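Local coordinates for centrosome-associated zinc finger protein Cp190 (Drosophila melanogaster, PDB 6ER1) that organises chromatin domains and their boundaries when recruited by insulator DNA-binding proteins, and is represented here by its N-terminal BTB domain, through which it forms homodimers, at residues D33-T38 with K48-V53; A83-P88 with L102-K107. All coordinates share one frame; numbering follows the deposited sequence.

Contact 1: residues D33-T38 with K48-V53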
loop_
_atom_site.group_PDB
_atom_site.type_symbol
_atom_site.label_atom_id
_atom_site.label_comp_id
_atom_site.label_asym_id
_atom_site.label_seq_id
_atom_site.Cartn_x
_atom_site.Cartn_y
_atom_site.Cartn_z
ATOM N N ASP A 33 -7.778 -5.938 6.571
ATOM C CA ASP A 33 -8.565 -5.144 5.624
ATOM C C ASP A 33 -7.782 -5.018 4.347
ATOM O O ASP A 33 -6.598 -4.665 4.383
ATOM C CB ASP A 33 -8.844 -3.756 6.187
ATOM C CG ASP A 33 -9.833 -3.766 7.328
ATOM O OD1 ASP A 33 -10.716 -4.634 7.337
ATOM O OD2 ASP A 33 -9.746 -2.887 8.220
ATOM N N TYR A 34 -8.447 -5.317 3.228
ATOM C CA TYR A 34 -7.925 -5.184 1.864
ATOM C C TYR A 34 -6.834 -6.186 1.561
ATOM O O TYR A 34 -6.182 -6.086 0.518
ATOM C CB TYR A 34 -7.483 -3.732 1.485
ATOM C CG TYR A 34 -8.473 -2.675 1.932
ATOM C CD1 TYR A 34 -9.685 -2.553 1.294
ATOM C CD2 TYR A 34 -8.255 -1.899 3.084
ATOM C CE1 TYR A 34 -10.642 -1.639 1.728
ATOM C CE2 TYR A 34 -9.211 -0.979 3.524
ATOM C CZ TYR A 34 -10.410 -0.855 2.825
ATOM O OH TYR A 34 -11.400 0.028 3.217
ATOM N N CYS A 35 -6.679 -7.219 2.406
ATOM C CA CYS A 35 -5.659 -8.234 2.132
ATOM C C CYS A 35 -6.057 -9.038 0.893
ATOM O O CYS A 35 -7.248 -9.270 0.635
ATOM C CB CYS A 35 -5.401 -9.112 3.334
ATOM S SG CYS A 35 -4.565 -8.261 4.693
ATOM N N ASP A 36 -5.067 -9.400 0.094
ATOM C CA ASP A 36 -5.327 -10.057 -1.182
ATOM C C ASP A 36 -4.442 -11.232 -1.443
ATOM O O ASP A 36 -4.461 -11.786 -2.542
ATOM C CB ASP A 36 -5.234 -9.042 -2.330
ATOM C CG ASP A 36 -3.922 -8.322 -2.367
ATOM O OD1 ASP A 36 -2.974 -8.685 -1.648
ATOM O OD2 ASP A 36 -3.820 -7.357 -3.128
ATOM N N LEU A 37 -3.744 -11.675 -0.401
ATOM C CA LEU A 37 -2.860 -12.832 -0.484
ATOM C C LEU A 37 -2.859 -13.521 0.879
ATOM O O LEU A 37 -2.589 -12.871 1.907
ATOM C CB LEU A 37 -1.461 -12.411 -0.869
ATOM C CG LEU A 37 -0.384 -13.488 -0.922
ATOM C CD1 LEU A 37 -0.740 -14.670 -1.802
ATOM C CD2 LEU A 37 0.936 -12.881 -1.360
ATOM N N THR A 38 -3.165 -14.827 0.905
ATOM C CA THR A 38 -3.194 -15.608 2.115
ATOM C C THR A 38 -2.066 -16.613 2.035
ATOM O O THR A 38 -2.024 -17.427 1.096
ATOM C CB THR A 38 -4.548 -16.306 2.301
ATOM O OG1 THR A 38 -5.589 -15.314 2.361
ATOM C CG2 THR A 38 -4.601 -17.152 3.570
ATOM N N LYS A 48 -2.478 -13.343 6.467
ATOM C CA LYS A 48 -3.059 -12.551 5.367
ATOM C C LYS A 48 -2.314 -11.248 5.189
ATOM O O LYS A 48 -2.086 -10.535 6.167
ATOM C CB LYS A 48 -4.530 -12.284 5.616
ATOM C CG LYS A 48 -5.314 -13.582 5.609
ATOM C CD LYS A 48 -6.798 -13.469 5.824
ATOM C CE LYS A 48 -7.410 -14.870 5.673
ATOM N NZ LYS A 48 -8.889 -14.903 5.821
ATOM N N VAL A 49 -1.958 -10.926 3.945
ATOM C CA VAL A 49 -1.076 -9.819 3.669
ATOM C C VAL A 49 -1.609 -9.069 2.426
ATOM O O VAL A 49 -2.555 -9.492 1.756
ATOM C CB VAL A 49 0.375 -10.328 3.442
ATOM C CG1 VAL A 49 0.918 -11.033 4.654
ATOM C CG2 VAL A 49 0.457 -11.244 2.229
ATOM N N HIS A 50 -0.918 -7.987 2.106
ATOM C CA HIS A 50 -1.131 -7.177 0.881
ATOM C C HIS A 50 -0.010 -7.431 -0.086
ATOM O O HIS A 50 1.145 -7.130 0.221
ATOM C CB HIS A 50 -1.186 -5.702 1.213
ATOM C CG HIS A 50 -2.216 -5.331 2.226
ATOM N ND1 HIS A 50 -1.914 -5.224 3.574
ATOM C CD2 HIS A 50 -3.546 -5.087 2.120
ATOM C CE1 HIS A 50 -2.998 -4.906 4.245
ATOM N NE2 HIS A 50 -4.010 -4.823 3.392
ATOM N N ARG A 51 -0.337 -7.946 -1.263
ATOM C CA ARG A 51 0.648 -8.246 -2.298
ATOM C C ARG A 51 1.573 -7.064 -2.575
ATOM O O ARG A 51 2.793 -7.270 -2.693
ATOM C CB ARG A 51 -0.051 -8.697 -3.555
ATOM C CG ARG A 51 0.822 -9.408 -4.540
ATOM C CD ARG A 51 0.006 -9.874 -5.754
ATOM N NE ARG A 51 -0.728 -11.106 -5.433
ATOM C CZ ARG A 51 -2.032 -11.211 -5.208
ATOM N NH1 ARG A 51 -2.833 -10.154 -5.267
ATOM N NH2 ARG A 51 -2.557 -12.405 -4.917
ATOM N N LEU A 52 1.005 -5.851 -2.668
ATOM C CA LEU A 52 1.804 -4.696 -3.013
ATOM C C LEU A 52 2.823 -4.363 -1.947
ATOM O O LEU A 52 3.907 -3.844 -2.285
ATOM C CB LEU A 52 0.908 -3.532 -3.351
ATOM C CG LEU A 52 0.256 -2.631 -2.332
ATOM C CD1 LEU A 52 1.288 -1.730 -1.662
ATOM C CD2 LEU A 52 -0.802 -1.742 -2.961
ATOM N N VAL A 53 2.506 -4.657 -0.661
ATOM C CA VAL A 53 3.487 -4.371 0.377
ATOM C C VAL A 53 4.688 -5.312 0.230
ATOM O O VAL A 53 5.863 -4.906 0.340
ATOM C CB VAL A 53 2.849 -4.515 1.772
ATOM C CG1 VAL A 53 3.898 -4.327 2.844
ATOM C CG2 VAL A 53 1.759 -3.449 1.940
HETATM O O HOH W 1 -1.966 -5.545 -2.776
HETATM O O HOH W 2 -2.457 -7.295 -5.872
#
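Across from Val49, the chain entering strand 37-40 presents two residues, Asp36 and Leu37, in a classic beta bulge where the two strands of the hairpin begin to part. Val49 O accepts from two backbone amides, Asp36 N at 3.0 Å and Leu37 N at 3.3 Å; in return Val49 N donates to Leu37 O at 2.9 Å. Beside this pairing the side chains of Leu37 and Val49 run alongside each other, both touching Leu54.

The side chain of Asp36 shows how one carboxylate can serve a bulge and a helix start at once. Asp36 CB lies 4.0 Å from Arg51 NH1. From there a chi1 of 56° sets CG between the backbone N and the carbonyl carbon, bringing the carboxylate up to the first residues of helix 51-57. Asp36 OD1 receives Arg51 N on its syn lone pair, 2.8 Å away and almost straight at 172°. Asp36 OD2 accepts from two waters, one bonded onward to Leu52 N and the other to Arg51 NH1, and also makes a long, 3.7 Å salt bridge to Arg51 NH1, while Arg51 NE pairs with Glu65.

His50, at the helix N-cap position, reaches back: His50 NE2 donates in the ring plane to Asp33 O at 2.8 Å, and Cys35 SG sits over one ring face, 3.9 Å from the centroid. With ND1 bonded to Tyr94, both ring nitrogens are engaged and the ring's rotation is fixed, close to Leu52 of the second subunit. The bonds from Asp36 to Arg51 N and, through water, to Leu52 N tie hairpin to helix, and these amides would probably stabilise its negative charge.

Contact 2: residues A83-P88 with L102-K107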
loop_
_atom_site.group_PDB
_atom_site.type_symbol
_atom_site.label_atom_id
_atom_site.label_comp_id
_atom_site.label_asym_id
_atom_site.label_seq_id
_atom_site.Cartn_x
_atom_site.Cartn_y
_atom_site.Cartn_z
ATOM N N ALA A 83 6.753 -19.966 9.224
ATOM C CA ALA A 83 6.430 -18.756 10.009
ATOM C C ALA A 83 7.624 -18.193 10.762
ATOM O O ALA A 83 7.697 -17.008 11.006
ATOM C CB ALA A 83 5.251 -19.001 10.950
ATOM N N ASP A 84 8.567 -19.078 11.185
ATOM C CA ASP A 84 9.733 -18.561 11.894
ATOM C C ASP A 84 10.534 -17.440 11.189
ATOM O O ASP A 84 11.096 -16.582 11.826
ATOM C CB ASP A 84 10.716 -19.685 12.345
ATOM C CG ASP A 84 11.278 -20.513 11.220
ATOM O OD1 ASP A 84 10.742 -20.475 10.075
ATOM O OD2 ASP A 84 12.298 -21.190 11.470
ATOM N N VAL A 85 10.591 -17.529 9.865
ATOM C CA VAL A 85 11.221 -16.471 9.060
ATOM C C VAL A 85 10.185 -15.539 8.414
ATOM O O VAL A 85 10.447 -14.315 8.360
ATOM C CB VAL A 85 12.227 -17.011 8.013
ATOM C CG1 VAL A 85 13.366 -17.748 8.709
ATOM C CG2 VAL A 85 11.554 -17.884 6.965
ATOM N N VAL A 86 9.041 -16.088 8.033
ATOM C CA VAL A 86 8.045 -15.284 7.287
ATOM C C VAL A 86 7.449 -14.225 8.155
ATOM O O VAL A 86 7.278 -13.041 7.756
ATOM C CB VAL A 86 6.982 -16.121 6.603
ATOM C CG1 VAL A 86 5.847 -15.270 6.036
ATOM C CG2 VAL A 86 7.609 -17.046 5.561
ATOM N N VAL A 87 7.079 -14.560 9.391
ATOM C CA VAL A 87 6.425 -13.564 10.239
ATOM C C VAL A 87 7.302 -12.352 10.565
ATOM O O VAL A 87 6.852 -11.205 10.299
ATOM C CB VAL A 87 5.822 -14.221 11.522
ATOM C CG1 VAL A 87 5.402 -13.161 12.517
ATOM C CG2 VAL A 87 4.650 -15.097 11.104
ATOM N N PRO A 88 8.573 -12.543 10.941
ATOM C CA PRO A 88 9.406 -11.368 11.191
ATOM C C PRO A 88 9.668 -10.569 9.870
ATOM O O PRO A 88 9.735 -9.328 9.957
ATOM C CB PRO A 88 10.708 -11.906 11.793
ATOM C CG PRO A 88 10.451 -13.288 12.069
ATOM C CD PRO A 88 9.185 -13.776 11.496
ATOM N N LEU A 102 18.567 -13.506 18.362
ATOM C CA LEU A 102 19.871 -13.709 17.741
ATOM C C LEU A 102 20.044 -15.077 17.164
ATOM O O LEU A 102 20.738 -15.249 16.160
ATOM C CB LEU A 102 21.041 -13.413 18.699
ATOM C CG LEU A 102 21.282 -11.976 19.051
ATOM C CD1 LEU A 102 22.362 -11.903 20.120
ATOM C CD2 LEU A 102 21.660 -11.216 17.784
ATOM N N LYS A 103 19.462 -16.103 17.816
ATOM C CA LYS A 103 19.600 -17.424 17.300
ATOM C C LYS A 103 19.058 -17.624 15.858
ATOM O O LYS A 103 19.377 -18.575 15.192
ATOM C CB LYS A 103 18.950 -18.424 18.273
ATOM C CG LYS A 103 17.459 -18.437 18.328
ATOM C CD LYS A 103 16.940 -19.468 19.354
ATOM C CE LYS A 103 15.540 -19.956 18.999
ATOM N NZ LYS A 103 14.777 -20.590 20.123
ATOM N N MET A 104 18.178 -16.696 15.463
ATOM C CA MET A 104 17.622 -16.717 14.101
ATOM C C MET A 104 18.415 -15.867 13.114
ATOM O O MET A 104 17.960 -15.832 11.913
ATOM C CB MET A 104 16.161 -16.207 14.153
ATOM C CG MET A 104 15.193 -17.169 14.801
ATOM S SD MET A 104 14.897 -18.651 13.847
ATOM C CE MET A 104 14.261 -17.985 12.326
ATOM N N TYR A 105 19.453 -15.189 13.498
ATOM C CA TYR A 105 20.162 -14.237 12.586
ATOM C C TYR A 105 20.545 -14.979 11.375
ATOM O O TYR A 105 20.236 -14.458 10.205
ATOM C CB TYR A 105 21.382 -13.623 13.266
ATOM C CG TYR A 105 22.191 -12.773 12.335
ATOM C CD1 TYR A 105 21.743 -11.496 12.046
ATOM C CD2 TYR A 105 23.341 -13.213 11.779
ATOM C CE1 TYR A 105 22.481 -10.690 11.207
ATOM C CE2 TYR A 105 24.104 -12.398 10.916
ATOM C CZ TYR A 105 23.652 -11.124 10.647
ATOM O OH TYR A 105 24.423 -10.342 9.807
ATOM N N GLY A 106 21.296 -16.037 11.386
ATOM C CA GLY A 106 21.763 -16.674 10.192
ATOM C C GLY A 106 20.700 -17.232 9.359
ATOM O O GLY A 106 20.774 -17.105 8.081
ATOM N N LYS A 107 19.628 -17.738 9.869
ATOM C CA LYS A 107 18.561 -18.277 9.120
ATOM C C LYS A 107 17.876 -17.081 8.389
ATOM O O LYS A 107 17.472 -17.278 7.207
ATOM C CB LYS A 107 17.536 -18.979 10.028
ATOM C CG LYS A 107 16.628 -19.918 9.260
ATOM C CD LYS A 107 15.739 -20.822 10.094
ATOM C CE LYS A 107 14.869 -21.654 9.165
ATOM N NZ LYS A 107 14.040 -22.662 9.887
#
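Val85 and Lys107 bring the two backbones nearest, 7.6 Å from CA to CA; no backbone bond joins helix 83-95 to the 3-10 turn leading into helix 105-115, and every contact uses at least one side chain. Met104 supplies the apolar part. Its chain is bent at both chi2 and chi3 (-69° and -59°), and the bends bring Met104 CE within 3.7 Å of Val85 CG1. Met104 CE also lies 3.5 Å from Asp84 O. That carbonyl would ordinarily pair with the amide four residues on, but Pro88 has no N-H to offer, and the helix kinks there.

Lys107 follows a different course. Extended beyond CG, it crosses Val85 at about a right angle, with Lys107 CG 4.0 Å from Val85 CG1, and carries its amine to the carboxylate of Asp84. In one of its two modelled conformers, Lys107 NZ donates to the syn lone pair of Asp84 OD2 at 2.8 Å, a salt bridge beside the apolar contact. The other oxygen, OD1, accepts a weak, strongly bent bond from Val85 N. An alanine at Asp84 is likely to leave the amine of Lys107 without its charged mate in this conformer and the methyl of Met104 less covered.

Val85, a buried residue, also packs on Leu108 and Thr111 of helix 105-115, whereas Val86 of the same turn meets Phe41 and Phe81. Helix 83-95 thus touches helix 105-115, which follows strand 97-101, through Val85, and the loop residues Phe41 and Phe81 through Val86.

Contacts 1 and 2 follow one another along the chain and fall on opposite sides of its centre, their own centres 21 Å apart and their nearest atoms about 7 Å. They do not touch, yet helix 83-95 serves both: its first turn carries one half of contact 2, while further along it Val90 and Tyr94 pack against Val49, and Tyr94 also meets His50 and Val53. One helix thereby relates the hairpin and helix 51-57 to helix 105-115 within a single BTB fold. Contact 1 is the more involved with the dimer partner, five of its residues reaching the second subunit, with Tyr34 hydrogen-bonded to Asn62 of that subunit; at contact 2, one does, Leu102 packing on its Lys10.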